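Local coordinates for protein phytanoyl-CoA dioxygenase (Streptomyces malaysiense, PDB 6ZYL) that catalyses the beta-hydroxylation of thioholgamide as the non-heme monooxygenase ThoJ, probably with iron and 2-oxoglutarate, at residues L107-N113 and F232-T238; Y133-D137 and V241-A245. One frame throughout, in Å; residues are numbered along the deposited sequence.

Contact 1: residues L107-N113 and F232-T238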
loop_
_atom_site.group_PDB
_atom_site.type_symbol
_atom_site.label_atom_id
_atom_site.label_comp_id
_atom_site.label_asym_id
_atom_site.label_seq_id
_atom_site.Cartn_x
_atom_site.Cartn_y
_atom_site.Cartn_z
ATOM N N LEU A 107 -7.590 14.101 0.840
ATOM C CA LEU A 107 -6.879 12.846 0.657
ATOM C C LEU A 107 -6.447 12.660 -0.789
ATOM O O LEU A 107 -7.157 13.053 -1.718
ATOM C CB LEU A 107 -7.753 11.656 1.072
ATOM C CG LEU A 107 -8.304 11.646 2.497
ATOM C CD1 LEU A 107 -9.303 10.507 2.673
ATOM C CD2 LEU A 107 -7.174 11.530 3.504
ATOM N N LEU A 108 -5.280 12.041 -0.962
ATOM C CA LEU A 108 -4.780 11.641 -2.265
ATOM C C LEU A 108 -4.233 10.225 -2.164
ATOM O O LEU A 108 -3.757 9.805 -1.107
ATOM C CB LEU A 108 -3.679 12.582 -2.763
ATOM C CG LEU A 108 -4.032 14.061 -2.902
ATOM C CD1 LEU A 108 -3.494 14.833 -1.711
ATOM C CD2 LEU A 108 -3.478 14.612 -4.204
ATOM N N VAL A 109 -4.311 9.494 -3.271
ATOM C CA VAL A 109 -3.674 8.187 -3.387
ATOM C C VAL A 109 -2.278 8.397 -3.959
ATOM O O VAL A 109 -2.124 8.888 -5.083
ATOM C CB VAL A 109 -4.497 7.237 -4.270
ATOM C CG1 VAL A 109 -3.728 5.940 -4.501
ATOM C CG2 VAL A 109 -5.851 6.958 -3.634
ATOM N N TRP A 110 -1.259 8.027 -3.187
ATOM C CA TRP A 110 0.126 8.235 -3.591
ATOM C C TRP A 110 0.722 7.027 -4.298
ATOM O O TRP A 110 1.565 7.196 -5.185
ATOM C CB TRP A 110 0.970 8.590 -2.363
ATOM C CG TRP A 110 2.392 8.932 -2.672
ATOM C CD1 TRP A 110 2.866 10.119 -3.153
ATOM C CD2 TRP A 110 3.529 8.081 -2.512
ATOM N NE1 TRP A 110 4.230 10.057 -3.304
ATOM C CE2 TRP A 110 4.662 8.814 -2.919
ATOM C CE3 TRP A 110 3.700 6.766 -2.068
ATOM C CZ2 TRP A 110 5.947 8.277 -2.896
ATOM C CZ3 TRP A 110 4.975 6.235 -2.045
ATOM C CH2 TRP A 110 6.083 6.989 -2.457
ATOM N N SER A 111 0.305 5.815 -3.935
ATOM C CA SER A 111 0.785 4.619 -4.613
ATOM C C SER A 111 -0.142 3.454 -4.298
ATOM O O SER A 111 -0.930 3.502 -3.350
ATOM C CB SER A 111 2.219 4.276 -4.196
ATOM O OG SER A 111 2.227 3.492 -3.014
ATOM N N THR A 112 -0.042 2.409 -5.117
ATOM C CA THR A 112 -0.678 1.129 -4.839
ATOM C C THR A 112 0.339 0.019 -5.055
ATOM O O THR A 112 1.238 0.132 -5.895
ATOM C CB THR A 112 -1.918 0.878 -5.716
ATOM O OG1 THR A 112 -1.612 1.126 -7.093
ATOM C CG2 THR A 112 -3.073 1.773 -5.273
ATOM N N ASN A 113 0.192 -1.053 -4.280
ATOM C CA ASN A 113 1.103 -2.186 -4.327
ATOM C C ASN A 113 0.306 -3.476 -4.229
ATOM O O ASN A 113 -0.634 -3.573 -3.437
ATOM C CB ASN A 113 2.122 -2.148 -3.176
ATOM C CG ASN A 113 3.314 -1.269 -3.476
ATOM O OD1 ASN A 113 4.292 -1.713 -4.076
ATOM N ND2 ASN A 113 3.242 -0.016 -3.050
ATOM N N PHE A 232 -3.576 -5.976 -1.267
ATOM C CA PHE A 232 -3.539 -4.783 -2.104
ATOM C C PHE A 232 -3.359 -3.590 -1.174
ATOM O O PHE A 232 -4.246 -3.287 -0.368
ATOM C CB PHE A 232 -4.820 -4.680 -2.933
ATOM C CG PHE A 232 -4.909 -3.447 -3.776
ATOM C CD1 PHE A 232 -4.075 -3.270 -4.868
ATOM C CD2 PHE A 232 -5.847 -2.471 -3.489
ATOM C CE1 PHE A 232 -4.166 -2.132 -5.647
ATOM C CE2 PHE A 232 -5.943 -1.333 -4.264
ATOM C CZ PHE A 232 -5.103 -1.163 -5.345
ATOM N N ALA A 233 -2.209 -2.928 -1.273
ATOM C CA ALA A 233 -1.829 -1.861 -0.357
ATOM C C ALA A 233 -1.981 -0.505 -1.031
ATOM O O ALA A 233 -1.605 -0.328 -2.192
ATOM C CB ALA A 233 -0.386 -2.043 0.120
ATOM N N ILE A 234 -2.522 0.455 -0.285
ATOM C CA ILE A 234 -2.836 1.779 -0.805
ATOM C C ILE A 234 -2.227 2.809 0.131
ATOM O O ILE A 234 -2.534 2.820 1.329
ATOM C CB ILE A 234 -4.350 2.015 -0.927
ATOM C CG1 ILE A 234 -5.052 0.798 -1.524
ATOM C CG2 ILE A 234 -4.630 3.253 -1.768
ATOM C CD1 ILE A 234 -6.556 0.787 -1.271
ATOM N N ASP A 235 -1.380 3.677 -0.409
ATOM C CA ASP A 235 -0.804 4.773 0.359
ATOM C C ASP A 235 -1.677 6.011 0.203
ATOM O O ASP A 235 -1.816 6.544 -0.903
ATOM C CB ASP A 235 0.622 5.065 -0.097
ATOM C CG ASP A 235 1.599 4.006 0.351
ATOM O OD1 ASP A 235 1.475 3.538 1.502
ATOM O OD2 ASP A 235 2.482 3.631 -0.449
ATOM N N TYR A 236 -2.278 6.450 1.304
ATOM C CA TYR A 236 -3.068 7.671 1.339
ATOM C C TYR A 236 -2.267 8.769 2.025
ATOM O O TYR A 236 -1.596 8.526 3.032
ATOM C CB TYR A 236 -4.393 7.449 2.072
ATOM C CG TYR A 236 -5.378 6.598 1.300
ATOM C CD1 TYR A 236 -6.233 7.166 0.364
ATOM C CD2 TYR A 236 -5.449 5.226 1.505
ATOM C CE1 TYR A 236 -7.135 6.389 -0.347
ATOM C CE2 TYR A 236 -6.346 4.442 0.800
ATOM C CZ TYR A 236 -7.187 5.029 -0.124
ATOM O OH TYR A 236 -8.079 4.252 -0.826
ATOM N N ILE A 237 -2.333 9.975 1.462
ATOM C CA ILE A 237 -1.657 11.140 2.013
ATOM C C ILE A 237 -2.623 12.316 1.971
ATOM O O ILE A 237 -3.632 12.294 1.264
ATOM C CB ILE A 237 -0.363 11.499 1.243
ATOM C CG1 ILE A 237 -0.694 11.873 -0.206
ATOM C CG2 ILE A 237 0.628 10.351 1.282
ATOM C CD1 ILE A 237 0.493 12.408 -0.997
ATOM N N THR A 238 -2.301 13.345 2.736
ATOM C CA THR A 238 -2.949 14.641 2.636
ATOM C C THR A 238 -2.035 15.617 1.911
ATOM O O THR A 238 -0.850 15.344 1.698
ATOM C CB THR A 238 -3.288 15.181 4.027
ATOM O OG1 THR A 238 -2.128 15.807 4.589
ATOM C CG2 THR A 238 -3.771 14.067 4.940
HETATM O O HOH W 1 1.142 0.846 -1.433
#
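The Trp110 indole meets Asp235 at its edge: carboxylate oxygen OD2 lies near the ring plane, 3.7 Å from Trp110 CE3, with the two planes turned 50° apart. At the pyrrole end Ile237 CD1 approaches Trp110 CD1 obliquely at 3.9 Å. Arg286 makes a cation-pi contact with the indole, and NE1 bonds to Asp248. A chi1 of -175° sends the indole away from the Trp110 amide nitrogen, alongside the Asp235 side chain. Thr112 CG2 comes slantwise to Phe232 CZ at 3.6 Å, while Trp85 packs edge-to-face with the same phenyl. On the sheet face that carries Val109, Thr112, Ile234 and Tyr236, Val109 CG2 touches Tyr236 CE1 at 3.6 Å, the two side chains running side by side; the Tyr236 hydroxyl ends on Val90 O.

The strands 107-113 and 232-237 are antiparallel neighbours in the main sheet of the double-stranded beta-helix (jelly-roll) fold expected of the PhyH family. Their pairing is interrupted by a beta bulge, where Trp110 and Ser111 together face Asp235. Trp110 N donates to Asp235 O at 2.8 Å, and Asp235 N returns a bond to Ser111 O at 3.0 Å. Ser111 and Asp235 share a face, and there Ser111 OG donates to Asp235 OD2 at 2.6 Å. That hydroxyl arrives on the anti side, 27° out of the carboxylate plane, and the other oxygen, OD1, forms a salt bridge with Arg145, so both ends of this buried carboxylate are engaged. A water accepting from Asn113 ND2 at 2.8 Å gives weak bonds to Asp235 OD2 and Ala233 O, linking the carboxylate to the next hydrogen-bonded pair. There Asn113 and Ala233 exchange backbone bonds in both directions, as Leu108 and Ile237 do beyond the bulge.

Contact 2: residues Y133-D137 and V241-A245; sequences YLGLD and VSPTA
Thr244 N bonds to Gly135 O at 2.9 Å, almost straight at the hydrogen (175°), although the donor stands well above the carbonyl plane, 45° out of it. The same oxygen takes a weak second bond from Thr244 OG1 at 3.1 Å and a third from Arg289 NH2 of helix 273-295. The backbone N-H of Thr244 thus carries the grip on this carbonyl, and its hydroxyl adds little. Further along, Asp137 and Ser242 bond reciprocally through their backbones: Asp137 N reaches Ser242 O at 2.9 Å, and Ser242 N reaches Asp137 O at 3.0 Å.

These bonds make a minimal two-stranded antiparallel sheet from residues 136-137 and 242-243, distinct from the main sheet. Pro243, which has no N-H to give, faces Leu136 at the non-hydrogen-bonded position, where the pairing asks for none. Gly135, just before the strand, has a positive phi, in the left-handed helical region, and its bare alpha carbon lets the threonine come close. Thr244 OG1 lies 3.3 Å from Gly135 CA, and the methyl CG2 rests 3.5 Å from Gly135 C, so the Thr244 side chain covers the glycine peptide.

The apolar packing is on the inner side. With chi1 at 179°, Val241 holds CG1 on the far side of CB from its own amide nitrogen, and this methyl touches Leu136 CD2 at 4.0 Å, the two side chains meeting at a slant. Leu136 in turn leans on Trp110. Pro243 is turned away from the facing strand and touches Phe261, Asp248 and Arg289. On the outer side, Asp137 CB passes Ser242 OG at 3.8 Å; Asp137 is at the surface of the molecule. Arg289 also bonds to Ala245 O.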
loop_
_atom_site.group_PDB
_atom_site.type_symbol
_atom_site.label_atom_id
_atom_site.label_comp_id
_atom_site.label_asym_id
_atom_site.label_seq_id
_atom_site.Cartn_x
_atom_site.Cartn_y
_atom_site.Cartn_z
ATOM N N TYR A 133 12.249 4.330 1.906
ATOM C CA TYR A 133 12.640 4.733 0.560
ATOM C C TYR A 133 11.557 5.508 -0.177
ATOM O O TYR A 133 11.674 5.710 -1.392
ATOM C CB TYR A 133 13.048 3.510 -0.265
ATOM C CG TYR A 133 14.253 2.787 0.280
ATOM C CD1 TYR A 133 15.465 3.446 0.438
ATOM C CD2 TYR A 133 14.182 1.447 0.646
ATOM C CE1 TYR A 133 16.569 2.795 0.940
ATOM C CE2 TYR A 133 15.283 0.788 1.150
ATOM C CZ TYR A 133 16.471 1.469 1.293
ATOM O OH TYR A 133 17.573 0.829 1.788
ATOM N N LEU A 134 10.517 5.965 0.516
ATOM C CA LEU A 134 9.450 6.692 -0.162
ATOM C C LEU A 134 9.788 8.159 -0.387
ATOM O O LEU A 134 9.163 8.800 -1.240
ATOM C CB LEU A 134 8.153 6.582 0.637
ATOM C CG LEU A 134 7.730 5.158 0.994
ATOM C CD1 LEU A 134 6.360 5.170 1.658
ATOM C CD2 LEU A 134 7.722 4.263 -0.235
ATOM N N GLY A 135 10.753 8.704 0.346
ATOM C CA GLY A 135 11.129 10.093 0.178
ATOM C C GLY A 135 9.994 11.057 0.448
ATOM O O GLY A 135 9.744 11.977 -0.339
ATOM N N LEU A 136 9.297 10.857 1.562
ATOM C CA LEU A 136 8.157 11.678 1.938
ATOM C C LEU A 136 8.458 12.414 3.236
ATOM O O LEU A 136 9.141 11.886 4.118
ATOM C CB LEU A 136 6.896 10.823 2.096
ATOM C CG LEU A 136 6.368 10.182 0.810
ATOM C CD1 LEU A 136 5.172 9.289 1.107
ATOM C CD2 LEU A 136 6.006 11.244 -0.219
ATOM N N ASP A 137 7.948 13.639 3.336
ATOM C CA ASP A 137 8.100 14.487 4.512
ATOM C C ASP A 137 6.705 14.878 4.973
ATOM O O ASP A 137 5.977 15.559 4.244
ATOM C CB ASP A 137 8.942 15.722 4.184
ATOM C CG ASP A 137 9.148 16.636 5.382
ATOM O OD1 ASP A 137 8.840 16.236 6.527
ATOM O OD2 ASP A 137 9.633 17.767 5.169
ATOM N N VAL A 241 1.604 16.380 3.134
ATOM C CA VAL A 241 2.768 15.566 2.805
ATOM C C VAL A 241 3.450 16.176 1.589
ATOM O O VAL A 241 2.786 16.610 0.641
ATOM C CB VAL A 241 2.357 14.106 2.544
ATOM C CG1 VAL A 241 3.579 13.269 2.182
ATOM C CG2 VAL A 241 1.644 13.526 3.759
ATOM N N SER A 242 4.777 16.218 1.610
ATOM C CA SER A 242 5.535 16.764 0.498
ATOM C C SER A 242 6.703 15.844 0.160
ATOM O O SER A 242 7.278 15.215 1.052
ATOM C CB SER A 242 6.070 18.166 0.823
ATOM O OG SER A 242 7.068 18.115 1.825
ATOM N N PRO A 243 7.056 15.741 -1.119
ATOM C CA PRO A 243 8.240 14.945 -1.478
ATOM C C PRO A 243 9.516 15.598 -0.973
ATOM O O PRO A 243 9.690 16.817 -1.054
ATOM C CB PRO A 243 8.197 14.902 -3.012
ATOM C CG PRO A 243 7.347 16.066 -3.419
ATOM C CD PRO A 243 6.363 16.290 -2.300
ATOM N N THR A 244 10.413 14.767 -0.436
ATOM C CA THR A 244 11.699 15.274 0.032
ATOM C C THR A 244 12.466 15.941 -1.102
ATOM O O THR A 244 13.161 16.942 -0.891
ATOM C CB THR A 244 12.524 14.135 0.628
ATOM O OG1 THR A 244 12.602 13.060 -0.319
ATOM C CG2 THR A 244 11.892 13.629 1.915
ATOM N N ALA A 245 12.352 15.399 -2.311
ATOM C CA ALA A 245 13.022 15.957 -3.473
ATOM C C ALA A 245 12.380 15.374 -4.721
ATOM O O ALA A 245 11.912 14.231 -4.721
ATOM C CB ALA A 245 14.526 15.659 -3.459
#

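Overall arrangement
The two contacts lie with their centres about 13 Å apart and are joined by the short link from strand 229-237 to strand 242-243; contact 1 has its centre about 6 Å from the centre of the molecule, contact 2 about 16 Å. They meet at Trp110, whose NE1 is 3.8 Å from Leu136 CD2 and whose CZ2 is 3.7 Å from Leu134 O. Helix 273-295 serves both, with Arg286 at Trp110 and Arg289 at Gly135. At the Asn113 end of contact 1, the Ala233 side chain is about 6 Å from a bound tartrate, probably a crystallisation component, which may mark a pocket in this apo form of the enzyme.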